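Local coordinates for protein MPT synthase subunit 2 (Burkholderia ambifaria, PDB 7L32) that probably serves as the large, catalytic subunit of molybdopterin synthase, which puts sulfur into the pterin precursor during molybdenum cofactor biosynthesis, at residues Glu119-Lys133 against Val144-Trp157. Numbering follows the deposited sequence.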
# COMPACT_ATOMS: atom_id res chain seq x y z
N GLU A 119 -2.55 3.02 -6.72
CA GLU A 119 -1.77 4.15 -7.24
C GLU A 119 -2.60 5.01 -8.19
O GLU A 119 -2.50 6.25 -8.17
CB GLU A 119 -0.51 3.64 -7.95
CG GLU A 119 0.37 4.76 -8.45
CD GLU A 119 1.81 4.32 -8.75
OE1 GLU A 119 2.07 3.12 -8.98
OE2 GLU A 119 2.69 5.20 -8.71
N PHE A 120 -3.42 4.37 -9.03
CA PHE A 120 -4.30 5.13 -9.92
C PHE A 120 -5.22 6.06 -9.12
O PHE A 120 -5.39 7.25 -9.47
CB PHE A 120 -5.12 4.16 -10.79
CG PHE A 120 -6.20 4.85 -11.60
CD1 PHE A 120 -5.91 5.42 -12.83
CD2 PHE A 120 -7.52 4.91 -11.13
CE1 PHE A 120 -6.90 6.12 -13.57
CE2 PHE A 120 -8.50 5.58 -11.86
CZ PHE A 120 -8.21 6.18 -13.08
N VAL A 121 -5.85 5.53 -8.07
CA VAL A 121 -6.76 6.35 -7.26
C VAL A 121 -6.01 7.52 -6.64
O VAL A 121 -6.50 8.66 -6.63
CB VAL A 121 -7.48 5.49 -6.20
CG1 VAL A 121 -8.24 6.39 -5.18
CG2 VAL A 121 -8.47 4.49 -6.85
N MET A 122 -4.80 7.27 -6.11
CA MET A 122 -4.01 8.36 -5.52
C MET A 122 -3.63 9.41 -6.56
O MET A 122 -3.74 10.62 -6.29
CB MET A 122 -2.72 7.82 -4.84
CG MET A 122 -2.95 7.31 -3.38
SD MET A 122 -3.64 8.61 -2.28
CE MET A 122 -2.34 9.83 -2.38
N ASP A 123 -3.19 8.98 -7.75
CA ASP A 123 -2.82 9.93 -8.80
C ASP A 123 -4.02 10.80 -9.20
O ASP A 123 -3.89 12.02 -9.36
CB ASP A 123 -2.31 9.20 -10.04
CG ASP A 123 -0.90 8.65 -9.87
OD1 ASP A 123 -0.17 9.07 -8.94
OD2 ASP A 123 -0.54 7.78 -10.69
N TYR A 124 -5.17 10.17 -9.40
CA TYR A 124 -6.38 10.89 -9.82
C TYR A 124 -6.88 11.80 -8.70
O TYR A 124 -7.26 12.96 -8.94
CB TYR A 124 -7.44 9.84 -10.20
CG TYR A 124 -8.63 10.22 -11.07
CD1 TYR A 124 -8.95 11.54 -11.35
CD2 TYR A 124 -9.49 9.22 -11.53
CE1 TYR A 124 -10.08 11.86 -12.11
CE2 TYR A 124 -10.62 9.53 -12.30
CZ TYR A 124 -10.91 10.86 -12.58
OH TYR A 124 -12.02 11.18 -13.34
N LEU A 125 -6.84 11.30 -7.46
CA LEU A 125 -7.18 12.12 -6.30
C LEU A 125 -6.32 13.38 -6.23
O LEU A 125 -6.83 14.50 -6.09
CB LEU A 125 -7.02 11.28 -5.02
CG LEU A 125 -7.38 11.87 -3.65
CD1 LEU A 125 -7.69 10.72 -2.68
CD2 LEU A 125 -6.25 12.75 -3.06
N LYS A 126 -4.99 13.20 -6.31
CA LYS A 126 -4.07 14.32 -6.09
C LYS A 126 -4.17 15.36 -7.21
O LYS A 126 -3.94 16.56 -6.97
CB LYS A 126 -2.64 13.80 -5.96
CG LYS A 126 -2.37 13.14 -4.61
CD LYS A 126 -2.36 14.19 -3.48
CE LYS A 126 -2.10 13.60 -2.09
NZ LYS A 126 -2.04 14.64 -0.97
N THR A 127 -4.55 14.95 -8.41
CA THR A 127 -4.62 15.88 -9.52
C THR A 127 -6.03 16.42 -9.77
O THR A 127 -6.16 17.51 -10.34
CB THR A 127 -4.08 15.22 -10.81
OG1 THR A 127 -4.87 14.07 -11.14
CG2 THR A 127 -2.63 14.78 -10.60
N GLU A 128 -7.09 15.72 -9.33
CA GLU A 128 -8.43 16.16 -9.70
C GLU A 128 -9.42 16.42 -8.56
O GLU A 128 -10.41 17.12 -8.79
CB GLU A 128 -9.07 15.15 -10.67
CG GLU A 128 -8.36 15.05 -12.02
CD GLU A 128 -8.32 16.37 -12.77
OE1 GLU A 128 -9.33 17.11 -12.75
OE2 GLU A 128 -7.27 16.67 -13.38
N ALA A 129 -9.21 15.89 -7.37
CA ALA A 129 -10.21 16.08 -6.30
C ALA A 129 -10.17 17.53 -5.80
O ALA A 129 -9.09 18.04 -5.47
CB ALA A 129 -9.98 15.12 -5.14
N PRO A 130 -11.32 18.21 -5.71
CA PRO A 130 -11.32 19.63 -5.29
C PRO A 130 -11.00 19.84 -3.82
O PRO A 130 -11.84 19.57 -2.94
CB PRO A 130 -12.74 20.11 -5.61
CG PRO A 130 -13.30 19.09 -6.56
CD PRO A 130 -12.65 17.78 -6.17
N PHE A 131 -9.80 20.35 -3.54
CA PHE A 131 -9.37 20.75 -2.21
C PHE A 131 -8.67 22.09 -2.34
O PHE A 131 -8.12 22.40 -3.39
CB PHE A 131 -8.39 19.75 -1.58
CG PHE A 131 -9.03 18.48 -1.12
CD1 PHE A 131 -9.66 18.40 0.11
CD2 PHE A 131 -9.01 17.35 -1.94
CE1 PHE A 131 -10.25 17.21 0.54
CE2 PHE A 131 -9.60 16.18 -1.53
CZ PHE A 131 -10.22 16.10 -0.29
N TRP A 132 -8.66 22.85 -1.24
CA TRP A 132 -8.04 24.17 -1.17
C TRP A 132 -7.19 24.27 0.08
O TRP A 132 -7.57 23.77 1.14
CB TRP A 132 -9.08 25.30 -1.18
CG TRP A 132 -9.78 25.46 -2.51
CD1 TRP A 132 -9.49 26.37 -3.48
CD2 TRP A 132 -10.87 24.66 -3.02
NE1 TRP A 132 -10.34 26.21 -4.56
CE2 TRP A 132 -11.19 25.16 -4.30
CE3 TRP A 132 -11.61 23.58 -2.51
CZ2 TRP A 132 -12.22 24.62 -5.08
CZ3 TRP A 132 -12.63 23.03 -3.30
CH2 TRP A 132 -12.92 23.56 -4.56
N LYS A 133 -6.06 24.97 -0.03
CA LYS A 133 -5.14 25.23 1.06
C LYS A 133 -5.16 26.71 1.40
O LYS A 133 -5.16 27.55 0.50
CB LYS A 133 -3.71 24.82 0.69
CG LYS A 133 -3.16 23.62 1.43
CD LYS A 133 -1.73 23.32 0.98
CE LYS A 133 -0.81 24.51 1.18
NZ LYS A 133 -0.37 24.69 2.61
N VAL A 144 -6.02 28.61 -1.88
CA VAL A 144 -5.38 28.28 -3.15
C VAL A 144 -5.69 26.83 -3.49
O VAL A 144 -5.66 25.95 -2.62
CB VAL A 144 -3.86 28.55 -3.12
CG1 VAL A 144 -3.58 29.97 -2.59
CG2 VAL A 144 -3.11 27.52 -2.31
N ASP A 145 -6.04 26.60 -4.75
CA ASP A 145 -6.29 25.27 -5.29
C ASP A 145 -5.15 24.31 -4.94
O ASP A 145 -3.99 24.57 -5.27
CB ASP A 145 -6.45 25.43 -6.81
CG ASP A 145 -6.75 24.14 -7.54
OD1 ASP A 145 -7.03 23.09 -6.91
OD2 ASP A 145 -6.72 24.19 -8.79
N ALA A 146 -5.48 23.22 -4.25
CA ALA A 146 -4.48 22.27 -3.76
C ALA A 146 -4.24 21.10 -4.72
O ALA A 146 -3.40 20.24 -4.41
CB ALA A 146 -4.88 21.71 -2.38
N ARG A 147 -4.95 21.05 -5.84
CA ARG A 147 -4.71 20.02 -6.84
C ARG A 147 -3.30 20.15 -7.39
O ARG A 147 -2.78 21.25 -7.58
CB ARG A 147 -5.73 20.15 -7.98
CG ARG A 147 -7.16 19.70 -7.64
CD ARG A 147 -8.12 20.03 -8.77
NE ARG A 147 -7.86 21.36 -9.31
CZ ARG A 147 -8.37 21.82 -10.45
NH1 ARG A 147 -9.17 21.08 -11.20
NH2 ARG A 147 -8.07 23.06 -10.84
N SER A 148 -2.66 19.01 -7.57
CA SER A 148 -1.34 18.86 -8.17
C SER A 148 -1.46 18.63 -9.67
O SER A 148 -2.54 18.39 -10.20
CB SER A 148 -0.58 17.68 -7.55
OG SER A 148 -0.42 17.81 -6.15
N THR A 149 -0.34 18.79 -10.36
CA THR A 149 -0.20 18.34 -11.74
C THR A 149 0.81 17.19 -11.77
O THR A 149 1.87 17.27 -11.12
CB THR A 149 0.25 19.48 -12.66
OG1 THR A 149 1.50 20.01 -12.21
CG2 THR A 149 -0.80 20.59 -12.65
N ASP A 150 0.48 16.11 -12.46
CA ASP A 150 1.41 15.00 -12.66
C ASP A 150 1.29 14.63 -14.13
O ASP A 150 0.40 13.87 -14.52
CB ASP A 150 1.05 13.82 -11.74
CG ASP A 150 2.18 12.77 -11.62
OD1 ASP A 150 2.85 12.45 -12.64
OD2 ASP A 150 2.37 12.24 -10.50
N ASP A 151 2.26 15.05 -14.94
CA ASP A 151 2.13 14.74 -16.35
C ASP A 151 2.63 13.35 -16.68
O ASP A 151 2.16 12.75 -17.65
CB ASP A 151 2.91 15.76 -17.19
CG ASP A 151 2.32 17.15 -17.13
OD1 ASP A 151 1.07 17.26 -17.06
OD2 ASP A 151 3.09 18.12 -17.14
N ALA A 152 3.43 12.75 -15.80
CA ALA A 152 3.87 11.40 -16.10
C ALA A 152 2.78 10.40 -15.76
O ALA A 152 2.59 9.42 -16.49
CB ALA A 152 5.14 11.07 -15.31
N ALA A 153 2.01 10.69 -14.71
CA ALA A 153 0.90 9.81 -14.34
C ALA A 153 -0.19 9.86 -15.40
O ALA A 153 -0.76 8.82 -15.76
CB ALA A 153 0.35 10.21 -12.97
N LEU A 154 -0.47 11.05 -15.94
CA LEU A 154 -1.50 11.17 -16.96
C LEU A 154 -1.15 10.34 -18.18
O LEU A 154 -2.01 9.63 -18.72
CB LEU A 154 -1.66 12.63 -17.39
CG LEU A 154 -2.17 13.67 -16.39
CD1 LEU A 154 -2.45 14.98 -17.10
CD2 LEU A 154 -3.41 13.15 -15.67
N ALA A 155 0.11 10.38 -18.60
CA ALA A 155 0.52 9.56 -19.73
C ALA A 155 0.43 8.09 -19.37
O ALA A 155 -0.02 7.27 -20.18
CB ALA A 155 1.94 9.94 -20.17
N ARG A 156 0.83 7.73 -18.14
CA ARG A 156 0.81 6.34 -17.72
C ARG A 156 -0.60 5.76 -17.80
O ARG A 156 -0.78 4.62 -18.23
CB ARG A 156 1.34 6.20 -16.29
CG ARG A 156 1.14 4.80 -15.72
CD ARG A 156 1.75 4.63 -14.32
NE ARG A 156 1.68 3.25 -13.85
CZ ARG A 156 2.02 2.86 -12.63
NH1 ARG A 156 2.43 3.73 -11.71
NH2 ARG A 156 1.94 1.57 -12.31
N TRP A 157 -1.60 6.53 -17.39
CA TRP A 157 -2.96 6.01 -17.32
C TRP A 157 -3.77 6.25 -18.61
O TRP A 157 -4.97 5.99 -18.63
CB TRP A 157 -3.69 6.57 -16.09
CG TRP A 157 -2.97 6.30 -14.76
CD1 TRP A 157 -2.53 7.25 -13.86
CD2 TRP A 157 -2.59 5.02 -14.20
NE1 TRP A 157 -1.91 6.63 -12.79
CE2 TRP A 157 -1.94 5.27 -12.97
CE3 TRP A 157 -2.75 3.69 -14.63
CZ2 TRP A 157 -1.44 4.24 -12.15
CZ3 TRP A 157 -2.24 2.65 -13.82
CH2 TRP A 157 -1.61 2.94 -12.59
O HOH W 1 1.82 6.71 -11.32
O HOH W 2 -2.65 17.61 -4.64
O HOH W 3 -10.83 18.60 -10.87
O HOH W 4 -9.48 22.54 -6.17
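An edge-to-face stack and a hydrogen bond join Trp157 to Phe120 and Asp123 where the C-terminal segment, ending in helix 151-156, returns along helix 111-128 from the base of the hairpin of strands 131-136 and 141-145. It illustrates how a terminal extension can be fastened at several separate points. At the far end the Trp157 indole takes the edge of Phe120 on one face, the planes standing at 89°, with Phe120 CD1 3.6 Å from Trp157 CD2; Phe120 CB also sits over the six-membered ring. Arg156 CG covers the opposite face. A nearly straight bond of 2.8 Å from Trp157 NE1 to the anti lone pair of Asp123 OD2 lies in the indole plane and helps fix the ring's rotation. Beside it, Arg156 NH1 reaches Glu119 OE1 at 2.8 Å, a salt bridge whose hydrogen bond is weak and bent; with CG anti to the backbone N (chi1 171°), Arg156 runs extended to get there. Asp150 N-caps the short helix, OD1 accepting from Ala153 N. Midway, Ser148 N binds Lys126 O at 2.8 Å near the end of the long helix, and a water joins that carbonyl to Ala146 O and Ser148 OG. Arg147, held side-on by Asp145 through NE and NH2, lays its CG 3.3 Å from Ala129 O. At the hairpin, Lys133 and Val144 form an antiparallel hydrogen-bonded pair, and just beyond the ladder Ala146 N gives one more backbone bond to Phe131 O. Around this, Phe120 packs on helix 65-80, Phe131 stacks with His90, strand 131-136 lies between strands 57-61 and 141-145, and Asp123 makes a salt bridge to Arg111 of the second subunit.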